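Local coordinates for putative glycerophosphodiester phosphodiesterase (Galdieria sulphuraria, PDB 2O55), which is a putative glycerophosphodiester phosphodiesterase, a member of a family built on the TIM-barrel fold, at residues A[197-209]-A[228-240]. Numbering follows the deposited sequence.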
loop_
_atom_site.group_PDB
_atom_site.type_symbol
_atom_site.label_atom_id
_atom_site.label_comp_id
_atom_site.label_asym_id
_atom_site.label_seq_id
_atom_site.Cartn_x
_atom_site.Cartn_y
_atom_site.Cartn_z
ATOM N N PHE A 197 1.892 12.589 6.272
ATOM C CA PHE A 197 2.234 13.003 7.598
ATOM C C PHE A 197 2.255 14.516 7.736
ATOM O O PHE A 197 1.658 15.035 8.656
ATOM C CB PHE A 197 3.570 12.392 8.004
ATOM C CG PHE A 197 4.020 12.765 9.395
ATOM C CD1 PHE A 197 5.209 13.479 9.591
ATOM C CD2 PHE A 197 3.271 12.406 10.507
ATOM C CE1 PHE A 197 5.639 13.818 10.870
ATOM C CE2 PHE A 197 3.697 12.743 11.785
ATOM C CZ PHE A 197 4.879 13.446 11.972
ATOM N N HIS A 198 2.913 15.224 6.827
ATOM C CA HIS A 198 3.001 16.687 6.912
ATOM C C HIS A 198 1.642 17.421 6.881
ATOM O O HIS A 198 1.567 18.540 7.363
ATOM C CB HIS A 198 3.974 17.207 5.836
ATOM C CG HIS A 198 4.015 18.704 5.682
ATOM N ND1 HIS A 198 4.776 19.522 6.496
ATOM C CD2 HIS A 198 3.434 19.524 4.767
ATOM C CE1 HIS A 198 4.642 20.780 6.105
ATOM N NE2 HIS A 198 3.836 20.809 5.057
ATOM N N TYR A 199 0.585 16.789 6.350
ATOM C CA TYR A 199 -0.762 17.387 6.202
ATOM C C TYR A 199 -1.828 16.734 7.079
ATOM O O TYR A 199 -2.947 16.433 6.590
ATOM C CB TYR A 199 -1.278 17.197 4.777
ATOM C CG TYR A 199 -0.416 17.741 3.688
ATOM C CD1 TYR A 199 0.619 16.977 3.131
ATOM C CD2 TYR A 199 -0.656 19.012 3.178
ATOM C CE1 TYR A 199 1.407 17.490 2.117
ATOM C CE2 TYR A 199 0.119 19.531 2.170
ATOM C CZ TYR A 199 1.142 18.770 1.651
ATOM O OH TYR A 199 1.882 19.317 0.656
ATOM N N LEU A 200 -1.503 16.479 8.348
ATOM C CA LEU A 200 -2.434 15.734 9.217
ATOM C C LEU A 200 -2.617 16.329 10.609
ATOM O O LEU A 200 -1.692 16.363 11.412
ATOM C CB LEU A 200 -2.103 14.229 9.277
ATOM C CG LEU A 200 -3.168 13.429 10.063
ATOM C CD1 LEU A 200 -4.555 13.442 9.385
ATOM C CD2 LEU A 200 -2.738 12.001 10.385
ATOM N N THR A 201 -3.847 16.755 10.868
ATOM C CA THR A 201 -4.275 17.436 12.077
ATOM C C THR A 201 -4.812 16.456 13.072
ATOM O O THR A 201 -5.391 15.460 12.677
ATOM C CB THR A 201 -5.465 18.315 11.744
ATOM O OG1 THR A 201 -5.196 19.005 10.533
ATOM C CG2 THR A 201 -5.747 19.332 12.836
ATOM N N LYS A 202 -4.649 16.759 14.359
ATOM C CA LYS A 202 -5.428 16.128 15.448
ATOM C C LYS A 202 -6.928 16.085 15.115
ATOM O O LYS A 202 -7.571 15.046 15.249
ATOM C CB LYS A 202 -5.262 16.905 16.766
ATOM C CG LYS A 202 -3.813 17.083 17.281
ATOM C CD LYS A 202 -3.722 16.834 18.830
ATOM C CE LYS A 202 -4.054 15.325 19.192
ATOM N NZ LYS A 202 -5.667 15.163 19.320
ATOM N N GLU A 203 -7.468 17.222 14.679
ATOM C CA GLU A 203 -8.878 17.355 14.373
ATOM C C GLU A 203 -9.358 16.496 13.199
ATOM O O GLU A 203 -10.488 16.011 13.233
ATOM C CB GLU A 203 -9.246 18.830 14.205
ATOM C CG GLU A 203 -10.507 19.138 13.372
ATOM C CD GLU A 203 -10.208 19.495 11.890
ATOM O OE1 GLU A 203 -10.839 18.882 10.982
ATOM O OE2 GLU A 203 -9.351 20.389 11.634
ATOM N N GLN A 204 -8.538 16.291 12.170
ATOM C CA GLN A 204 -8.916 15.328 11.107
ATOM C C GLN A 204 -9.040 13.868 11.606
ATOM O O GLN A 204 -10.032 13.176 11.308
ATOM C CB GLN A 204 -7.961 15.391 9.930
ATOM C CG GLN A 204 -7.991 16.708 9.200
ATOM C CD GLN A 204 -6.618 17.083 8.709
ATOM O OE1 GLN A 204 -5.620 16.630 9.256
ATOM N NE2 GLN A 204 -6.553 17.902 7.684
ATOM N N VAL A 205 -8.056 13.417 12.384
ATOM C CA VAL A 205 -8.142 12.121 13.054
ATOM C C VAL A 205 -9.492 11.948 13.789
ATOM O O VAL A 205 -10.115 10.896 13.710
ATOM C CB VAL A 205 -6.915 11.874 13.992
ATOM C CG1 VAL A 205 -6.930 10.473 14.526
ATOM C CG2 VAL A 205 -5.613 12.100 13.240
ATOM N N CYS A 206 -9.954 12.994 14.471
ATOM C CA CYS A 206 -11.257 12.983 15.177
ATOM C C CYS A 206 -12.476 12.914 14.309
ATOM O O CYS A 206 -13.374 12.123 14.574
ATOM C CB CYS A 206 -11.416 14.232 16.016
ATOM S SG CYS A 206 -10.268 14.232 17.341
ATOM N N THR A 207 -12.529 13.807 13.329
ATOM C CA THR A 207 -13.561 13.791 12.320
ATOM C C THR A 207 -13.687 12.371 11.837
ATOM O O THR A 207 -14.778 11.799 11.870
ATOM C CB THR A 207 -13.188 14.690 11.126
ATOM O OG1 THR A 207 -12.871 15.993 11.612
ATOM C CG2 THR A 207 -14.338 14.784 10.112
ATOM N N ALA A 208 -12.557 11.799 11.422
ATOM C CA ALA A 208 -12.541 10.451 10.887
ATOM C C ALA A 208 -13.008 9.409 11.916
ATOM O O ALA A 208 -13.730 8.475 11.577
ATOM C CB ALA A 208 -11.163 10.126 10.334
ATOM N N HIS A 209 -12.607 9.583 13.173
ATOM C CA HIS A 209 -12.925 8.594 14.200
ATOM C C HIS A 209 -14.358 8.662 14.650
ATOM O O HIS A 209 -14.934 7.632 15.015
ATOM C CB HIS A 209 -11.993 8.688 15.403
ATOM C CG HIS A 209 -10.688 8.006 15.188
ATOM N ND1 HIS A 209 -9.528 8.394 15.822
ATOM C CD2 HIS A 209 -10.350 6.972 14.382
ATOM C CE1 HIS A 209 -8.537 7.612 15.434
ATOM N NE2 HIS A 209 -9.007 6.748 14.550
ATOM N N GLU A 228 11.072 11.165 16.337
ATOM C CA GLU A 228 10.410 12.446 16.506
ATOM C C GLU A 228 8.993 12.472 15.904
ATOM O O GLU A 228 8.069 13.071 16.468
ATOM C CB GLU A 228 11.272 13.550 15.910
ATOM C CG GLU A 228 11.070 14.893 16.597
ATOM C CD GLU A 228 11.215 14.811 18.136
ATOM O OE1 GLU A 228 12.209 14.210 18.614
ATOM O OE2 GLU A 228 10.342 15.344 18.871
ATOM N N ASP A 229 8.834 11.789 14.777
ATOM C CA ASP A 229 7.595 11.804 14.015
ATOM C C ASP A 229 6.596 10.835 14.617
ATOM O O ASP A 229 5.392 11.107 14.731
ATOM C CB ASP A 229 7.891 11.418 12.569
ATOM C CG ASP A 229 9.075 12.164 12.010
ATOM O OD1 ASP A 229 9.172 13.394 12.254
ATOM O OD2 ASP A 229 9.923 11.518 11.352
ATOM N N TRP A 230 7.118 9.690 15.005
ATOM C CA TRP A 230 6.336 8.677 15.662
ATOM C C TRP A 230 5.725 9.198 16.941
ATOM O O TRP A 230 4.607 8.837 17.276
ATOM C CB TRP A 230 7.238 7.484 15.921
ATOM C CG TRP A 230 7.842 6.997 14.642
ATOM C CD1 TRP A 230 7.326 7.160 13.383
ATOM C CD2 TRP A 230 9.048 6.258 14.490
ATOM N NE1 TRP A 230 8.143 6.571 12.460
ATOM C CE2 TRP A 230 9.210 6.007 13.110
ATOM C CE3 TRP A 230 10.009 5.780 15.381
ATOM C CZ2 TRP A 230 10.299 5.296 12.598
ATOM C CZ3 TRP A 230 11.095 5.082 14.873
ATOM C CH2 TRP A 230 11.230 4.848 13.496
ATOM N N LYS A 231 6.465 10.057 17.635
ATOM C CA LYS A 231 5.976 10.741 18.814
ATOM C C LYS A 231 4.724 11.521 18.468
ATOM O O LYS A 231 3.728 11.423 19.171
ATOM C CB LYS A 231 7.064 11.640 19.413
ATOM C CG LYS A 231 7.693 11.055 20.690
ATOM C CD LYS A 231 9.173 11.415 20.874
ATOM C CE LYS A 231 9.631 11.224 22.319
ATOM N NZ LYS A 231 9.550 12.482 23.132
ATOM N N LYS A 232 4.757 12.260 17.363
ATOM C CA LYS A 232 3.590 13.020 16.906
ATOM C C LYS A 232 2.463 12.094 16.454
ATOM O O LYS A 232 1.299 12.309 16.796
ATOM C CB LYS A 232 3.965 14.000 15.788
ATOM C CG LYS A 232 2.821 14.924 15.327
ATOM C CD LYS A 232 2.309 15.847 16.487
ATOM C CE LYS A 232 1.404 17.001 16.000
ATOM N NZ LYS A 232 2.129 17.963 15.116
ATOM N N CYS A 233 2.798 11.057 15.691
ATOM C CA CYS A 233 1.808 10.042 15.342
ATOM C C CYS A 233 0.972 9.572 16.520
ATOM O O CYS A 233 -0.234 9.568 16.413
ATOM C CB CYS A 233 2.467 8.869 14.649
ATOM S SG CYS A 233 2.955 9.292 12.945
ATOM N N LEU A 234 1.610 9.204 17.634
ATOM C CA LEU A 234 0.901 8.847 18.868
ATOM C C LEU A 234 0.036 9.982 19.421
ATOM O O LEU A 234 -1.122 9.758 19.768
ATOM C CB LEU A 234 1.861 8.411 19.968
ATOM C CG LEU A 234 2.725 7.153 19.876
ATOM C CD1 LEU A 234 3.120 6.710 21.274
ATOM C CD2 LEU A 234 1.979 6.050 19.208
ATOM N N GLU A 235 0.590 11.188 19.518
ATOM C CA GLU A 235 -0.197 12.365 19.874
ATOM C C GLU A 235 -1.455 12.471 19.020
ATOM O O GLU A 235 -2.540 12.695 19.539
ATOM C CB GLU A 235 0.650 13.645 19.781
ATOM C CG GLU A 235 1.859 13.623 20.745
ATOM C CD GLU A 235 2.458 15.014 21.082
ATOM O OE1 GLU A 235 1.724 16.038 21.137
ATOM O OE2 GLU A 235 3.685 15.074 21.329
ATOM N N LEU A 236 -1.304 12.266 17.717
ATOM C CA LEU A 236 -2.431 12.267 16.782
ATOM C C LEU A 236 -3.447 11.157 17.025
ATOM O O LEU A 236 -4.616 11.321 16.717
ATOM C CB LEU A 236 -1.915 12.109 15.365
ATOM C CG LEU A 236 -1.230 13.313 14.759
ATOM C CD1 LEU A 236 -0.551 12.881 13.464
ATOM C CD2 LEU A 236 -2.251 14.401 14.509
ATOM N N GLN A 237 -2.988 10.017 17.538
ATOM C CA GLN A 237 -3.840 8.853 17.802
ATOM C C GLN A 237 -4.347 8.162 16.523
ATOM O O GLN A 237 -5.454 7.632 16.487
ATOM C CB GLN A 237 -5.013 9.219 18.738
ATOM C CG GLN A 237 -4.648 9.563 20.193
ATOM C CD GLN A 237 -5.127 8.494 21.187
ATOM O OE1 GLN A 237 -4.562 7.388 21.256
ATOM N NE2 GLN A 237 -6.169 8.826 21.975
ATOM N N VAL A 238 -3.521 8.164 15.481
ATOM C CA VAL A 238 -3.765 7.387 14.260
ATOM C C VAL A 238 -3.832 5.892 14.561
ATOM O O VAL A 238 -3.323 5.443 15.596
ATOM C CB VAL A 238 -2.657 7.626 13.215
ATOM C CG1 VAL A 238 -2.540 9.107 12.941
ATOM C CG2 VAL A 238 -1.312 7.069 13.686
ATOM N N ASP A 239 -4.443 5.133 13.650
ATOM C CA ASP A 239 -4.604 3.678 13.787
ATOM C C ASP A 239 -3.439 2.884 13.208
ATOM O O ASP A 239 -3.064 1.841 13.736
ATOM C CB ASP A 239 -5.914 3.251 13.141
ATOM C CG ASP A 239 -7.101 3.956 13.761
ATOM O OD1 ASP A 239 -7.394 3.722 14.969
ATOM O OD2 ASP A 239 -7.729 4.771 13.055
ATOM N N LEU A 240 -2.868 3.380 12.115
ATOM C CA LEU A 240 -1.786 2.669 11.446
ATOM C C LEU A 240 -0.768 3.692 10.986
ATOM O O LEU A 240 -1.076 4.890 10.844
ATOM C CB LEU A 240 -2.297 1.820 10.272
ATOM C CG LEU A 240 -3.383 0.729 10.491
ATOM C CD1 LEU A 240 -4.812 1.171 10.165
ATOM C CD2 LEU A 240 -3.073 -0.468 9.671
#
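Leu-236 reaches from the end of helix 228-236 into the start of helix 202-209, joining two successive outer helices of a TIM barrel. Their axes approach to 10.3 Å at a crossing angle of -43°, and strand 214-218 runs between them in sequence. The tight part is built of apolar side chains, several of them laid against the partner's backbone. Leucine suits this place because its branches can serve two neighbours: CD2 lies 3.4 Å from Lys-202 N, against the first turn of the helix, while CD1 meets Leu-200 CD2 at 3.9 Å. Leu-200 sends that same methyl to Val-238 CG1; its CG stands opposite the backbone N (chi1 -174°), which directs CD2 toward the other segment. Val-205, compact and beta-branched, fits where the second helix ends and rests CG1 against Leu-236 O. There Gln-237 turns the chain with positive phi. Nearer the start of both segments, the flat ring of Phe-197 lies against helix 228-236. Cys-233 SG approaches it obliquely, 3.7 Å from CE2, a sulfur-aromatic contact, and Asp-229 lays its CB against CZ while its carboxylate turns to Ser-226 N. Val-217 of strand 214-218 touches both Phe-197 and Val-238.

The solvent side is looser. Long flexible chains suit exposed Lys-202 and Lys-232: Lys-202, bent along its chain, brings CE near Glu-235 O, and Lys-232 gives its CB to the Phe-197 ring edge. Between partly exposed residues at the other end, one polar bond joins the segments: Asp-239 OD2, which also accepts from Val-215 N, is met on its syn side by His-209 NE2 at 2.8 Å, nearly straight at 171°.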